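Side-chain contacts in 3,4-dihydroxybenzoate decarboxylase (Enterobacter cloacae, PDB 5NY5), which decarboxylates 3,4-dihydroxybenzoate and, run in reverse, carboxylates catechols at the para position, as a prenylated-flavin-dependent member of the UbiD family: residues S78-A83 against C88-L93; G74-R79 against A215-A220; P288-Y293 against E325-L330. All coordinates share one frame; numbering follows the deposited sequence.

Interaction 1: residues S78-A83 against C88-L93; sequences SRERAA and CVPSKL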
loop_
_atom_site.group_PDB
_atom_site.type_symbol
_atom_site.label_atom_id
_atom_site.label_comp_id
_atom_site.label_asym_id
_atom_site.label_seq_id
_atom_site.Cartn_x
_atom_site.Cartn_y
_atom_site.Cartn_z
ATOM N N SER A 78 -15.363 -36.326 13.521
ATOM C CA SER A 78 -15.965 -35.477 14.540
ATOM C C SER A 78 -14.972 -35.228 15.668
ATOM O O SER A 78 -14.340 -36.166 16.161
ATOM C CB SER A 78 -17.245 -36.110 15.093
ATOM O OG SER A 78 -17.606 -35.534 16.334
ATOM N N ARG A 79 -14.820 -33.970 16.079
ATOM C CA ARG A 79 -13.921 -33.683 17.189
ATOM C C ARG A 79 -14.489 -34.213 18.498
ATOM O O ARG A 79 -13.743 -34.722 19.341
ATOM C CB ARG A 79 -13.646 -32.180 17.280
ATOM C CG ARG A 79 -12.787 -31.785 18.474
ATOM C CD ARG A 79 -12.493 -30.296 18.497
ATOM N NE ARG A 79 -11.252 -29.976 17.802
ATOM C CZ ARG A 79 -10.116 -29.667 18.412
ATOM N NH1 ARG A 79 -10.061 -29.623 19.734
ATOM N NH2 ARG A 79 -9.036 -29.394 17.702
ATOM N N GLU A 80 -15.806 -34.113 18.678
ATOM C CA GLU A 80 -16.434 -34.688 19.861
ATOM C C GLU A 80 -16.244 -36.196 19.895
ATOM O O GLU A 80 -15.881 -36.766 20.930
ATOM C CB GLU A 80 -17.923 -34.337 19.898
ATOM C CG GLU A 80 -18.240 -32.922 20.376
ATOM C CD GLU A 80 -17.986 -31.866 19.315
ATOM O OE1 GLU A 80 -18.057 -32.197 18.112
ATOM O OE2 GLU A 80 -17.716 -30.703 19.686
ATOM N N ARG A 81 -16.479 -36.861 18.762
ATOM C CA ARG A 81 -16.336 -38.311 18.710
ATOM C C ARG A 81 -14.909 -38.736 19.025
ATOM O O ARG A 81 -14.690 -39.705 19.762
ATOM C CB ARG A 81 -16.767 -38.834 17.339
ATOM C CG ARG A 81 -16.414 -40.287 17.093
ATOM C CD ARG A 81 -17.460 -40.995 16.247
ATOM N NE ARG A 81 -17.453 -40.573 14.851
ATOM C CZ ARG A 81 -18.326 -39.725 14.317
ATOM N NH1 ARG A 81 -19.287 -39.198 15.061
ATOM N NH2 ARG A 81 -18.240 -39.409 13.035
ATOM N N ALA A 82 -13.924 -38.017 18.486
ATOM C CA ALA A 82 -12.533 -38.339 18.780
ATOM C C ALA A 82 -12.216 -38.120 20.252
ATOM O O ALA A 82 -11.477 -38.906 20.856
ATOM C CB ALA A 82 -11.603 -37.505 17.901
ATOM N N ALA A 83 -12.762 -37.058 20.847
ATOM C CA ALA A 83 -12.511 -36.799 22.259
ATOM C C ALA A 83 -13.157 -37.861 23.138
ATOM O O ALA A 83 -12.577 -38.284 24.143
ATOM C CB ALA A 83 -13.017 -35.408 22.633
ATOM N N CYS A 88 -11.589 -37.397 26.946
ATOM C CA CYS A 88 -11.285 -36.016 27.298
ATOM C C CYS A 88 -12.301 -35.115 26.615
ATOM O O CYS A 88 -13.109 -35.564 25.800
ATOM C CB CYS A 88 -9.856 -35.634 26.904
ATOM S SG CYS A 88 -9.540 -35.664 25.131
ATOM N N VAL A 89 -12.253 -33.832 26.958
ATOM C CA VAL A 89 -13.166 -32.849 26.380
ATOM C C VAL A 89 -12.629 -32.421 25.020
ATOM O O VAL A 89 -11.409 -32.434 24.807
ATOM C CB VAL A 89 -13.362 -31.650 27.321
ATOM C CG1 VAL A 89 -13.903 -32.117 28.662
ATOM C CG2 VAL A 89 -12.059 -30.894 27.505
ATOM N N PRO A 90 -13.490 -32.043 24.069
ATOM C CA PRO A 90 -12.992 -31.744 22.716
ATOM C C PRO A 90 -12.094 -30.523 22.644
ATOM O O PRO A 90 -11.260 -30.446 21.735
ATOM C CB PRO A 90 -14.280 -31.544 21.903
ATOM C CG PRO A 90 -15.318 -31.190 22.916
ATOM C CD PRO A 90 -14.959 -31.959 24.149
ATOM N N SER A 91 -12.230 -29.566 23.562
ATOM C CA SER A 91 -11.385 -28.379 23.498
ATOM C C SER A 91 -9.964 -28.677 23.958
ATOM O O SER A 91 -9.016 -28.035 23.492
ATOM C CB SER A 91 -11.991 -27.251 24.330
ATOM O OG SER A 91 -12.033 -27.593 25.703
ATOM N N LYS A 92 -9.795 -29.641 24.860
ATOM C CA LYS A 92 -8.483 -30.053 25.338
ATOM C C LYS A 92 -7.959 -31.283 24.610
ATOM O O LYS A 92 -7.004 -31.909 25.081
ATOM C CB LYS A 92 -8.532 -30.321 26.844
ATOM C CG LYS A 92 -8.941 -29.121 27.675
ATOM C CD LYS A 92 -8.936 -29.462 29.155
ATOM C CE LYS A 92 -9.296 -28.257 30.008
ATOM N NZ LYS A 92 -9.138 -28.539 31.463
ATOM N N LEU A 93 -8.556 -31.635 23.470
ATOM C CA LEU A 93 -8.185 -32.867 22.784
ATOM C C LEU A 93 -6.736 -32.832 22.314
ATOM O O LEU A 93 -6.011 -33.826 22.438
ATOM C CB LEU A 93 -9.130 -33.107 21.608
ATOM C CG LEU A 93 -8.897 -34.347 20.747
ATOM C CD1 LEU A 93 -8.852 -35.595 21.604
ATOM C CD2 LEU A 93 -9.985 -34.464 19.698
#

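Interaction 2: residues G74-R79 against A215-A220; sequences GMHASR and AIYIGA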
loop_
_atom_site.group_PDB
_atom_site.type_symbol
_atom_site.label_atom_id
_atom_site.label_comp_id
_atom_site.label_asym_id
_atom_site.label_seq_id
_atom_site.Cartn_x
_atom_site.Cartn_y
_atom_site.Cartn_z
ATOM N N GLY A 74 -16.246 -42.619 8.610
ATOM C CA GLY A 74 -16.584 -41.527 9.497
ATOM C C GLY A 74 -16.142 -41.675 10.933
ATOM O O GLY A 74 -16.608 -40.908 11.784
HETATM N N MSE A 75 -15.255 -42.616 11.232
HETATM C CA MSE A 75 -14.884 -42.901 12.612
HETATM C C MSE A 75 -14.247 -41.690 13.288
HETATM O O MSE A 75 -14.545 -41.394 14.441
HETATM C CB MSE A 75 -13.940 -44.106 12.665
HETATM C CG MSE A 75 -13.794 -44.761 14.037
HETATM SE SE MSE A 75 -15.455 -45.439 14.833
HETATM C CE MSE A 75 -16.324 -46.093 13.257
ATOM N N HIS A 76 -13.384 -40.982 12.564
ATOM C CA HIS A 76 -12.735 -39.789 13.086
ATOM C C HIS A 76 -13.368 -38.503 12.572
ATOM O O HIS A 76 -12.780 -37.430 12.737
ATOM C CB HIS A 76 -11.243 -39.795 12.743
ATOM C CG HIS A 76 -10.600 -41.143 12.842
ATOM N ND1 HIS A 76 -10.424 -41.963 11.750
ATOM C CD2 HIS A 76 -10.088 -41.811 13.901
ATOM C CE1 HIS A 76 -9.831 -43.080 12.132
ATOM N NE2 HIS A 76 -9.617 -43.013 13.432
ATOM N N ALA A 77 -14.550 -38.581 11.961
ATOM C CA ALA A 77 -15.185 -37.419 11.340
ATOM C C ALA A 77 -15.930 -36.538 12.334
ATOM O O ALA A 77 -17.016 -36.043 12.031
ATOM C CB ALA A 77 -16.122 -37.887 10.230
ATOM N N SER A 78 -15.363 -36.326 13.521
ATOM C CA SER A 78 -15.965 -35.477 14.540
ATOM C C SER A 78 -14.972 -35.228 15.668
ATOM O O SER A 78 -14.340 -36.166 16.161
ATOM C CB SER A 78 -17.245 -36.110 15.093
ATOM O OG SER A 78 -17.606 -35.534 16.334
ATOM N N ARG A 79 -14.820 -33.970 16.079
ATOM C CA ARG A 79 -13.921 -33.683 17.189
ATOM C C ARG A 79 -14.489 -34.213 18.498
ATOM O O ARG A 79 -13.743 -34.722 19.341
ATOM C CB ARG A 79 -13.646 -32.180 17.280
ATOM C CG ARG A 79 -12.787 -31.785 18.474
ATOM C CD ARG A 79 -12.493 -30.296 18.497
ATOM N NE ARG A 79 -11.252 -29.976 17.802
ATOM C CZ ARG A 79 -10.116 -29.667 18.412
ATOM N NH1 ARG A 79 -10.061 -29.623 19.734
ATOM N NH2 ARG A 79 -9.036 -29.394 17.702
ATOM N N ALA A 215 -7.077 -44.556 18.524
ATOM C CA ALA A 215 -5.865 -44.056 19.162
ATOM C C ALA A 215 -4.644 -44.281 18.279
ATOM O O ALA A 215 -3.726 -43.454 18.255
ATOM C CB ALA A 215 -5.674 -44.724 20.523
ATOM N N ILE A 216 -4.617 -45.389 17.539
ATOM C CA ILE A 216 -3.488 -45.654 16.655
ATOM C C ILE A 216 -3.499 -44.691 15.476
ATOM O O ILE A 216 -2.488 -44.050 15.169
ATOM C CB ILE A 216 -3.502 -47.120 16.187
ATOM C CG1 ILE A 216 -3.345 -48.063 17.381
ATOM C CG2 ILE A 216 -2.408 -47.355 15.164
ATOM C CD1 ILE A 216 -3.240 -49.526 17.001
ATOM N N TYR A 217 -4.641 -44.578 14.797
ATOM C CA TYR A 217 -4.745 -43.675 13.654
ATOM C C TYR A 217 -4.400 -42.242 14.044
ATOM O O TYR A 217 -3.713 -41.536 13.298
ATOM C CB TYR A 217 -6.153 -43.739 13.065
ATOM C CG TYR A 217 -6.358 -44.811 12.020
ATOM C CD1 TYR A 217 -5.486 -44.943 10.950
ATOM C CD2 TYR A 217 -7.431 -45.687 12.101
ATOM C CE1 TYR A 217 -5.677 -45.917 9.989
ATOM C CE2 TYR A 217 -7.629 -46.664 11.146
ATOM C CZ TYR A 217 -6.750 -46.776 10.094
ATOM O OH TYR A 217 -6.946 -47.750 9.146
ATOM N N ILE A 218 -4.862 -41.801 15.214
ATOM C CA ILE A 218 -4.660 -40.415 15.625
ATOM C C ILE A 218 -3.214 -40.190 16.045
ATOM O O ILE A 218 -2.573 -39.219 15.626
ATOM C CB ILE A 218 -5.642 -40.047 16.752
ATOM C CG1 ILE A 218 -7.079 -40.068 16.230
ATOM C CG2 ILE A 218 -5.300 -38.689 17.339
ATOM C CD1 ILE A 218 -8.122 -39.930 17.314
ATOM N N GLY A 219 -2.677 -41.082 16.878
ATOM C CA GLY A 219 -1.319 -40.911 17.359
ATOM C C GLY A 219 -0.270 -41.041 16.275
ATOM O O GLY A 219 0.805 -40.443 16.373
ATOM N N ALA A 220 -0.564 -41.809 15.225
ATOM C CA ALA A 220 0.412 -42.032 14.165
ATOM C C ALA A 220 0.725 -40.767 13.378
ATOM O O ALA A 220 1.745 -40.722 12.682
ATOM C CB ALA A 220 -0.084 -43.119 13.212
#

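Interaction 3: residues P288-Y293 against E325-L330; sequences PEFPGY and EEHTTL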
loop_
_atom_site.group_PDB
_atom_site.type_symbol
_atom_site.label_atom_id
_atom_site.label_comp_id
_atom_site.label_asym_id
_atom_site.label_seq_id
_atom_site.Cartn_x
_atom_site.Cartn_y
_atom_site.Cartn_z
ATOM N N PRO A 288 -10.606 -36.813 -4.373
ATOM C CA PRO A 288 -10.874 -35.571 -3.641
ATOM C C PRO A 288 -9.819 -35.350 -2.566
ATOM O O PRO A 288 -9.516 -36.245 -1.774
ATOM C CB PRO A 288 -12.260 -35.809 -3.035
ATOM C CG PRO A 288 -12.888 -36.815 -3.924
ATOM C CD PRO A 288 -11.781 -37.700 -4.407
ATOM N N GLU A 289 -9.254 -34.150 -2.549
ATOM C CA GLU A 289 -8.231 -33.788 -1.583
ATOM C C GLU A 289 -8.848 -33.021 -0.420
ATOM O O GLU A 289 -10.008 -32.607 -0.458
ATOM C CB GLU A 289 -7.130 -32.961 -2.251
ATOM C CG GLU A 289 -6.471 -33.639 -3.442
ATOM C CD GLU A 289 -5.645 -34.849 -3.052
ATOM O OE1 GLU A 289 -5.325 -35.660 -3.944
ATOM O OE2 GLU A 289 -5.311 -34.990 -1.857
ATOM N N PHE A 290 -8.047 -32.829 0.627
ATOM C CA PHE A 290 -8.554 -32.150 1.813
ATOM C C PHE A 290 -8.985 -30.698 1.583
ATOM O O PHE A 290 -9.916 -30.263 2.282
ATOM C CB PHE A 290 -7.519 -32.242 2.949
ATOM C CG PHE A 290 -6.304 -31.380 2.755
ATOM C CD1 PHE A 290 -6.273 -30.086 3.244
ATOM C CD2 PHE A 290 -5.185 -31.870 2.103
ATOM C CE1 PHE A 290 -5.160 -29.290 3.074
ATOM C CE2 PHE A 290 -4.066 -31.077 1.932
ATOM C CZ PHE A 290 -4.056 -29.787 2.418
ATOM N N PRO A 291 -8.393 -29.909 0.674
ATOM C CA PRO A 291 -8.924 -28.552 0.460
ATOM C C PRO A 291 -10.333 -28.530 -0.107
ATOM O O PRO A 291 -11.015 -27.506 0.022
ATOM C CB PRO A 291 -7.918 -27.927 -0.517
ATOM C CG PRO A 291 -6.688 -28.712 -0.347
ATOM C CD PRO A 291 -7.162 -30.107 -0.112
ATOM N N GLY A 292 -10.792 -29.611 -0.728
ATOM C CA GLY A 292 -12.143 -29.684 -1.256
ATOM C C GLY A 292 -12.230 -29.890 -2.751
ATOM O O GLY A 292 -13.344 -29.902 -3.292
ATOM N N TYR A 293 -11.114 -30.060 -3.448
ATOM C CA TYR A 293 -11.100 -30.227 -4.890
ATOM C C TYR A 293 -10.539 -31.599 -5.233
ATOM O O TYR A 293 -9.858 -32.233 -4.423
ATOM C CB TYR A 293 -10.269 -29.127 -5.563
ATOM C CG TYR A 293 -10.597 -27.736 -5.073
ATOM C CD1 TYR A 293 -11.563 -26.965 -5.707
ATOM C CD2 TYR A 293 -9.948 -27.196 -3.973
ATOM C CE1 TYR A 293 -11.868 -25.697 -5.260
ATOM C CE2 TYR A 293 -10.248 -25.930 -3.518
ATOM C CZ TYR A 293 -11.208 -25.184 -4.166
ATOM O OH TYR A 293 -11.508 -23.920 -3.715
ATOM N N GLU A 325 -14.285 -33.932 7.482
ATOM C CA GLU A 325 -13.874 -33.738 8.869
ATOM C C GLU A 325 -12.920 -34.827 9.344
ATOM O O GLU A 325 -12.123 -34.596 10.259
ATOM C CB GLU A 325 -15.105 -33.696 9.769
ATOM C CG GLU A 325 -14.833 -33.248 11.188
ATOM C CD GLU A 325 -14.674 -31.750 11.292
ATOM O OE1 GLU A 325 -15.055 -31.052 10.332
ATOM O OE2 GLU A 325 -14.170 -31.270 12.325
ATOM N N GLU A 326 -12.991 -36.018 8.748
ATOM C CA GLU A 326 -12.078 -37.086 9.135
ATOM C C GLU A 326 -10.628 -36.679 8.896
ATOM O O GLU A 326 -9.748 -36.972 9.716
ATOM C CB GLU A 326 -12.423 -38.367 8.375
ATOM C CG GLU A 326 -11.794 -39.613 8.957
ATOM C CD GLU A 326 -12.744 -40.795 8.962
ATOM O OE1 GLU A 326 -13.693 -40.802 8.150
ATOM O OE2 GLU A 326 -12.544 -41.714 9.785
ATOM N N HIS A 327 -10.360 -35.986 7.789
ATOM C CA HIS A 327 -9.019 -35.457 7.566
ATOM C C HIS A 327 -8.701 -34.341 8.552
ATOM O O HIS A 327 -7.576 -34.258 9.059
ATOM C CB HIS A 327 -8.880 -34.955 6.131
ATOM C CG HIS A 327 -7.503 -34.480 5.790
ATOM N ND1 HIS A 327 -6.999 -33.275 6.232
ATOM C CD2 HIS A 327 -6.521 -35.048 5.051
ATOM C CE1 HIS A 327 -5.768 -33.123 5.780
ATOM N NE2 HIS A 327 -5.454 -34.185 5.061
ATOM N N THR A 328 -9.675 -33.472 8.829
ATOM C CA THR A 328 -9.454 -32.368 9.757
ATOM C C THR A 328 -9.008 -32.870 11.125
ATOM O O THR A 328 -8.136 -32.268 11.760
ATOM C CB THR A 328 -10.728 -31.531 9.889
ATOM O OG1 THR A 328 -11.039 -30.923 8.632
ATOM C CG2 THR A 328 -10.548 -30.452 10.941
ATOM N N THR A 329 -9.595 -33.972 11.595
ATOM C CA THR A 329 -9.182 -34.539 12.873
ATOM C C THR A 329 -7.754 -35.061 12.803
ATOM O O THR A 329 -6.905 -34.693 13.621
ATOM C CB THR A 329 -10.132 -35.661 13.287
ATOM O OG1 THR A 329 -11.428 -35.118 13.557
ATOM C CG2 THR A 329 -9.615 -36.365 14.529
ATOM N N LEU A 330 -7.473 -35.918 11.821
ATOM C CA LEU A 330 -6.173 -36.578 11.762
ATOM C C LEU A 330 -5.046 -35.587 11.498
ATOM O O LEU A 330 -3.933 -35.758 12.003
ATOM C CB LEU A 330 -6.194 -37.673 10.696
ATOM C CG LEU A 330 -7.191 -38.806 10.956
ATOM C CD1 LEU A 330 -7.163 -39.834 9.838
ATOM C CD2 LEU A 330 -6.913 -39.462 12.299
#

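Interaction 1: residues S78-A83 against C88-L93
Arg79 lays the aliphatic part of its side chain against the ring of Pro90, its CG 3.7 Å from Pro90 CB. The chain runs extended from the backbone, CG anti to N, and then bends sharply at chi3 (-92°). That bend brings the guanidinium round to the carbonyl of the same proline, which lies at the edge of the group, near its plane. NH1 donates to Pro90 O; the modelled length is so short that its exact value is doubtful, and the N-H...O angle of 138° is well off straight. NH2 forms a salt bridge with Glu336 of helix 324-346, so the group is held from two directions.

Ala83 does the close packing one turn further on. Its CB sits 3.7 Å from Pro90 CA, pressing the methyl onto the backbone of the proline. Leu93 closes the inner side with both branches: CD1 lies 3.9 Å from Ala83 CA, while CD2 packs 3.9 Å from Ala82 CB and also against the carbonyl of Arg79. Toward the outside, the carboxylate of Glu80 only grazes the proline ring, OE2 being 4.1 Å from Pro90 CG.

A backbone bond closes the short link itself: Cys88 N donates to Ala83 O at 3.1 Å. At the other end of the helix Ser78 OG accepts from Arg81 N at 3.0 Å, an N-cap bond. Asn353 reaches the carbonyl of Ser91, tying the loop to strand 351-356. Together the two segments make a tight helix-loop-helix corner, helix 79-84 turning into helix 93-101, within the N-terminal domain of the UbiD fold.

Interaction 2: residues G74-R79 against A215-A220
His76 and Tyr217 meet where a type I beta turn, Gly74 to Ala77, in the UbiD N-terminal domain butts against the short helix 214-219 of the Rift-related, flavin-binding domain. The close part of the joint is this aromatic pair. The imidazole comes with its CE1-NE2 end first: CE1 lies 3.5 Å from Tyr217 CD2, and that tyrosine carbon is at the edge of the histidine ring, near its plane. NE2 approaches the root of the same side chain, 3.6 Å from Tyr217 CB. The planes stand at 82° to each other with centroids 5.4 Å apart, but the approach is oblique, so the pair is neither stacked nor properly T-shaped.

Two further neighbours fix the imidazole. CB of Met75, modelled as selenomethionine, lies over the centre of one face, 4.2 Å above the plane, and ND1 is hydrogen-bonded to Glu326 OE2 of helix 324-346. Tyr217 has its own polar tether, OH to the carbonyl of Leu151, and Gln318 touches both side chains.

The loose side belongs to Ile218. Its CB does not point at the turn, but the end of the side chain comes nearer: CG1, placed anti to the carbonyl carbon (chi1 -66°), brings the branch alongside the histidine as the two side chains slide past each other in opposite directions. Loose does not mean wet here, for all three touching residues are buried. The cofactor site is close by: Tyr217 neighbours Ile169 and Ile218 neighbours Phe222, residues that bind prenylated FMN, which is absent from this apo model. On this slacker flank the contact comes down to one pair of carbons, His76 CD2 and Ile218 CG1, 4.2 Å apart.

Interaction 3: residues P288-Y293 against E325-L330
His327 and Phe290 carry this contact, in which a type I beta turn, Glu289 to Gly292, of the Rift-related domain packs against the first turns of helix 324-346, the long helix leading into the C-terminal domain of the UbiD fold. Along the helix, Glu325 and Glu326 come first, and both side chains face elsewhere.

His327 is the residue that reaches across. Its chi1 of -176° swings the imidazole opposite its own amide nitrogen and out from the helix, so that it offers a face to Phe290. What fills that face is the methylene rather than the phenyl ring: Phe290 CB sits 3.4 Å from the imidazole centroid and only 5° off the ring normal, a textbook CH-pi contact. So central is the methylene that none of the five imidazole atoms is more than 3.6 Å from Phe290 CB. The aromatic planes are nearly parallel, at 7°, yet displaced, so little of one ring lies over the other, with 4.7 Å between centroids. The phenyl ring therefore begins at the imidazole and leads away from it, CG 3.5 Å from His327 CE1 and CD2 3.8 Å from His327 NE2, to meet Phe364 and His436 edge-to-face. ND1 of His327 donates to Gly361 O, a bond that helps fix the rotation of the imidazole.

From Thr328 to Leu330 the helix runs on without touching the turn. Elsewhere on the turn, Trp415 of a second subunit hydrogen-bonds the carbonyl of Pro291, and Glu289 forms a salt bridge with Arg171, a prenylated-FMN-binding residue. The phenyl ring is also buttressed from its own segment: Pro291 CD lies 3.2 Å above its plane, nearer its rim than its centre.

How the interactions relate
From the N terminus, the chain leaves strand 70-73 through residues 74-79, enters helix 79-84 and, after the four-residue link that follows Ala83, closes interaction 1 at 88-93, a local corner. Interaction 2 starts from the same piece, sharing Ser78 and Arg79, but closes only at 215-220, so it spans interaction 1 and joins the N-terminal domain to the Rift-related one. Interaction 3 comes later, in series, closing the excursion from 288-293 to 325-330 and bringing the start of helix 324-346 against the Rift-related turn. That helix also links the three: Thr329 OG1 lies 2.8 Å from His76 O, a probable hydrogen bond, and its CG2 packs on Ala82.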